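Local coordinates for protein obscurin (Homo sapiens, PDB 4C4K) that probably serves as a giant muscle scaffold and signalling protein with RhoGEF and serine/threonine kinase modules, represented here by its first immunoglobulin domain, at residues V36-D41 and Y60-L65. Numbering follows the deposited sequence.
Sequences VSWEKD and YRLTIL. With EDO (1,2-ethanediol), chain F; EDO (1,2-ethanediol), chain G.
W38 lies with one face of its indole against L62, whose CB stands 3.8 Å from the centroid of the five-membered ring and only 8° off its normal, a CH-pi contact. L62 suits the place as a branched apolar chain: CB meets the ring, and a chi1 of 174° sends CD2 alongside CB and CG of W38, the two side chains running antiparallel. Two residues earlier on each strand, V36 lays CG2 over a face of the Y60 ring, 3.6 Å from its centroid, a second CH-pi contact displaced toward CE2. Strands 35-40 and 59-64 belong to the two facing sheets of an immunoglobulin sandwich, and W38 is the core tryptophan characteristic of this fold, also touching L24 and L53. A tryptophan suits this place because its broad indole gives L62 a face while NE1 at the edge donates to O2 of an ethanediol (2.9 Å, 153°). That diol, probably from the crystallisation liquor, donates in turn to R61 O (2.7 Å), bridging the strands here. Replacing W38 by an alanine would probably leave L62 without its aromatic cover and open a gap between the sheets. With no direct hydrogen bond between the segments, their cohesion rests on apolar and CH-pi packing.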
ATOM      1  N   VAL A  36       7.224   3.663  11.420  1.00 30.16           N
ATOM      2  CA  VAL A  36       6.468   2.648  10.678  1.00 28.52           C
ATOM      3  C   VAL A  36       5.512   1.898  11.591  1.00 30.71           C
ATOM      4  O   VAL A  36       5.902   1.466  12.664  1.00 31.57           O
ATOM      5  CB  VAL A  36       7.406   1.701   9.878  1.00 32.30           C
ATOM      6  CG1 VAL A  36       6.646   0.553   9.208  1.00 29.57           C
ATOM      7  CG2 VAL A  36       8.257   2.479   8.871  1.00 32.97           C
ATOM      8  N   SER A  37       4.275   1.731  11.148  1.00 26.47           N
ATOM      9  CA  SER A  37       3.265   1.018  11.920  1.00 28.44           C
ATOM     10  C   SER A  37       2.390   0.173  10.981  1.00 32.65           C
ATOM     11  O   SER A  37       2.326   0.448   9.787  1.00 33.20           O
ATOM     12  CB  SER A  37       2.405   2.003  12.723  1.00 32.41           C
ATOM     13  OG  SER A  37       1.721   2.877  11.847  1.00 38.50           O
ATOM     14  N   TRP A  38       1.684  -0.799  11.542  1.00 28.37           N
ATOM     15  CA  TRP A  38       0.803  -1.703  10.816  1.00 28.72           C
ATOM     16  C   TRP A  38      -0.621  -1.532  11.321  1.00 32.55           C
ATOM     17  O   TRP A  38      -0.837  -1.344  12.517  1.00 32.05           O
ATOM     18  CB  TRP A  38       1.268  -3.168  10.996  1.00 28.37           C
ATOM     19  CG  TRP A  38       2.629  -3.446  10.418  1.00 30.08           C
ATOM     20  CD1 TRP A  38       3.834  -3.230  11.019  1.00 33.27           C
ATOM     21  CD2 TRP A  38       2.920  -3.980   9.116  1.00 30.29           C
ATOM     22  NE1 TRP A  38       4.856  -3.604  10.179  1.00 33.64           N
ATOM     23  CE2 TRP A  38       4.325  -4.069   9.004  1.00 34.98           C
ATOM     24  CE3 TRP A  38       2.124  -4.412   8.041  1.00 32.23           C
ATOM     25  CZ2 TRP A  38       4.958  -4.581   7.863  1.00 36.36           C
ATOM     26  CZ3 TRP A  38       2.753  -4.898   6.897  1.00 35.80           C
ATOM     27  CH2 TRP A  38       4.151  -4.992   6.820  1.00 37.31           C
ATOM     28  N   GLU A  39      -1.592  -1.587  10.414  1.00 29.90           N
ATOM     29  CA  GLU A  39      -2.997  -1.454  10.780  1.00 31.39           C
ATOM     30  C   GLU A  39      -3.805  -2.568  10.159  1.00 35.47           C
ATOM     31  O   GLU A  39      -3.536  -2.968   9.035  1.00 33.77           O
ATOM     32  CB  GLU A  39      -3.575  -0.084  10.330  1.00 33.92           C
ATOM     33  CG  GLU A  39      -3.009   1.087  11.117  1.00 46.00           C
ATOM     34  CD  GLU A  39      -3.265   2.477  10.572  1.00 72.07           C
ATOM     35  OE1 GLU A  39      -4.208   2.647   9.764  1.00 61.08           O
ATOM     36  OE2 GLU A  39      -2.535   3.409  10.984  1.00 65.70           O
ATOM     37  N   LYS A  40      -4.810  -3.039  10.892  1.00 33.40           N
ATOM     38  CA  LYS A  40      -5.785  -4.024  10.430  1.00 36.28           C
ATOM     39  C   LYS A  40      -7.125  -3.587  10.996  1.00 47.86           C
ATOM     40  O   LYS A  40      -7.189  -3.243  12.174  1.00 48.65           O
ATOM     41  CB  LYS A  40      -5.438  -5.450  10.870  1.00 36.86           C
ATOM     42  CG  LYS A  40      -6.325  -6.439  10.128  1.00 44.62           C
ATOM     43  CD  LYS A  40      -6.098  -7.842  10.542  1.00 44.91           C
ATOM     44  CE  LYS A  40      -7.239  -8.728  10.118  1.00 44.73           C
ATOM     45  NZ  LYS A  40      -8.277  -8.812  11.174  1.00 51.05           N
ATOM     46  N   ASP A  41      -8.178  -3.552  10.152  1.00 50.49           N
ATOM     47  CA  ASP A  41      -9.524  -3.080  10.510  1.00 55.11           C
ATOM     48  C   ASP A  41      -9.462  -1.622  11.039  1.00 59.15           C
ATOM     49  O   ASP A  41     -10.135  -1.278  12.016  1.00 61.29           O
ATOM     50  CB  ASP A  41     -10.236  -4.055  11.485  1.00 58.73           C
ATOM     51  CG  ASP A  41     -10.267  -5.496  11.002  1.00 69.10           C
ATOM     52  OD1 ASP A  41     -10.560  -5.715   9.802  1.00 71.36           O
ATOM     53  OD2 ASP A  41      -9.993  -6.409  11.825  1.00 71.68           O
ATOM     54  N   TYR A  60      11.335  -3.588   7.592  1.00 32.91           N
ATOM     55  CA  TYR A  60      10.348  -3.593   8.689  1.00 31.18           C
ATOM     56  C   TYR A  60       9.495  -4.843   8.619  1.00 35.92           C
ATOM     57  O   TYR A  60       9.020  -5.215   7.550  1.00 35.01           O
ATOM     58  CB  TYR A  60       9.468  -2.338   8.625  1.00 29.73           C
ATOM     59  CG  TYR A  60      10.272  -1.064   8.750  1.00 29.46           C
ATOM     60  CD1 TYR A  60      10.949  -0.534   7.653  1.00 30.55           C
ATOM     61  CD2 TYR A  60      10.356  -0.384   9.959  1.00 31.05           C
ATOM     62  CE1 TYR A  60      11.673   0.652   7.754  1.00 31.87           C
ATOM     63  CE2 TYR A  60      11.084   0.803  10.074  1.00 32.32           C
ATOM     64  CZ  TYR A  60      11.758   1.304   8.971  1.00 36.83           C
ATOM     65  OH  TYR A  60      12.479   2.469   9.061  1.00 38.36           O
ATOM     66  N   ARG A  61       9.272  -5.462   9.772  1.00 28.90           N
ATOM     67  CA  ARG A  61       8.585  -6.738   9.857  1.00 25.61           C
ATOM     68  C   ARG A  61       7.464  -6.766  10.900  1.00 29.32           C
ATOM     69  O   ARG A  61       7.568  -6.185  11.986  1.00 28.84           O
ATOM     70  CB  ARG A  61       9.639  -7.822  10.181  1.00 24.63           C
ATOM     71  CG  ARG A  61       9.162  -9.284  10.152  1.00 18.30           C
ATOM     72  CD  ARG A  61      10.330 -10.280  10.260  1.00 25.82           C
ATOM     73  NE  ARG A  61      11.333  -9.985   9.225  1.00 35.98           N
ATOM     74  CZ  ARG A  61      11.218 -10.305   7.938  1.00 46.04           C
ATOM     75  NH1 ARG A  61      10.199 -11.047   7.516  1.00 32.91           N
ATOM     76  NH2 ARG A  61      12.153  -9.936   7.073  1.00 35.88           N
ATOM     77  N   LEU A  62       6.396  -7.488  10.540  1.00 25.77           N
ATOM     78  CA  LEU A  62       5.292  -7.902  11.382  1.00 24.42           C
ATOM     79  C   LEU A  62       5.197  -9.423  11.281  1.00 27.65           C
ATOM     80  O   LEU A  62       4.845  -9.942  10.224  1.00 27.46           O
ATOM     81  CB  LEU A  62       3.950  -7.256  10.987  1.00 24.64           C
ATOM     82  CG  LEU A  62       2.703  -7.794  11.768  1.00 28.52           C
ATOM     83  CD1 LEU A  62       2.904  -7.692  13.313  1.00 28.74           C
ATOM     84  CD2 LEU A  62       1.442  -7.082  11.327  1.00 30.92           C
ATOM     85  N   THR A  63       5.509 -10.140  12.381  1.00 22.66           N
ATOM     86  CA  THR A  63       5.383 -11.598  12.393  1.00 23.86           C
ATOM     87  C   THR A  63       4.168 -11.942  13.227  1.00 25.58           C
ATOM     88  O   THR A  63       4.007 -11.401  14.309  1.00 26.02           O
ATOM     89  CB  THR A  63       6.655 -12.274  12.954  1.00 30.07           C
ATOM     90  OG1 THR A  63       7.740 -11.955  12.090  1.00 29.11           O
ATOM     91  CG2 THR A  63       6.515 -13.795  13.050  1.00 31.04           C
ATOM     92  N   ILE A  64       3.326 -12.840  12.735  1.00 22.88           N
ATOM     93  CA  ILE A  64       2.119 -13.276  13.465  1.00 22.79           C
ATOM     94  C   ILE A  64       2.302 -14.724  13.820  1.00 28.44           C
ATOM     95  O   ILE A  64       2.470 -15.546  12.920  1.00 29.74           O
ATOM     96  CB  ILE A  64       0.810 -13.013  12.644  1.00 25.46           C
ATOM     97  CG1 ILE A  64       0.782 -11.541  12.168  1.00 26.04           C
ATOM     98  CG2 ILE A  64      -0.440 -13.352  13.482  1.00 27.63           C
ATOM     99  CD1 ILE A  64      -0.287 -11.189  11.061  1.00 30.79           C
ATOM    100  N   LEU A  65       2.241 -15.045  15.128  1.00 24.77           N
ATOM    101  CA  LEU A  65       2.439 -16.390  15.604  1.00 27.60           C
ATOM    102  C   LEU A  65       1.120 -17.045  15.934  1.00 34.11           C
ATOM    103  O   LEU A  65       0.170 -16.361  16.321  1.00 34.41           O
ATOM    104  CB  LEU A  65       3.346 -16.392  16.836  1.00 29.12           C
ATOM    105  CG  LEU A  65       4.761 -15.766  16.680  1.00 34.34           C
ATOM    106  CD1 LEU A  65       5.544 -15.918  17.990  1.00 37.48           C
ATOM    107  CD2 LEU A  65       5.563 -16.469  15.563  1.00 35.02           C
TER
HETATM  108  C1  EDO F1104       8.600  -2.112  13.151  1.00 59.00           C
HETATM  109  O1  EDO F1104       8.721  -0.786  13.626  1.00 63.54           O
HETATM  110  C2  EDO F1104       7.440  -2.153  12.140  1.00 54.17           C
HETATM  111  O2  EDO F1104       7.345  -3.471  11.637  1.00 49.25           O
HETATM  112  C1  EDO G1105      13.548  -7.238  10.768  1.00 39.35           C
HETATM  113  O1  EDO G1105      12.987  -8.473  11.151  1.00 39.19           O
HETATM  114  C2  EDO G1105      13.417  -7.171   9.260  1.00 41.11           C
HETATM  115  O2  EDO G1105      14.036  -8.329   8.685  1.00 42.80           O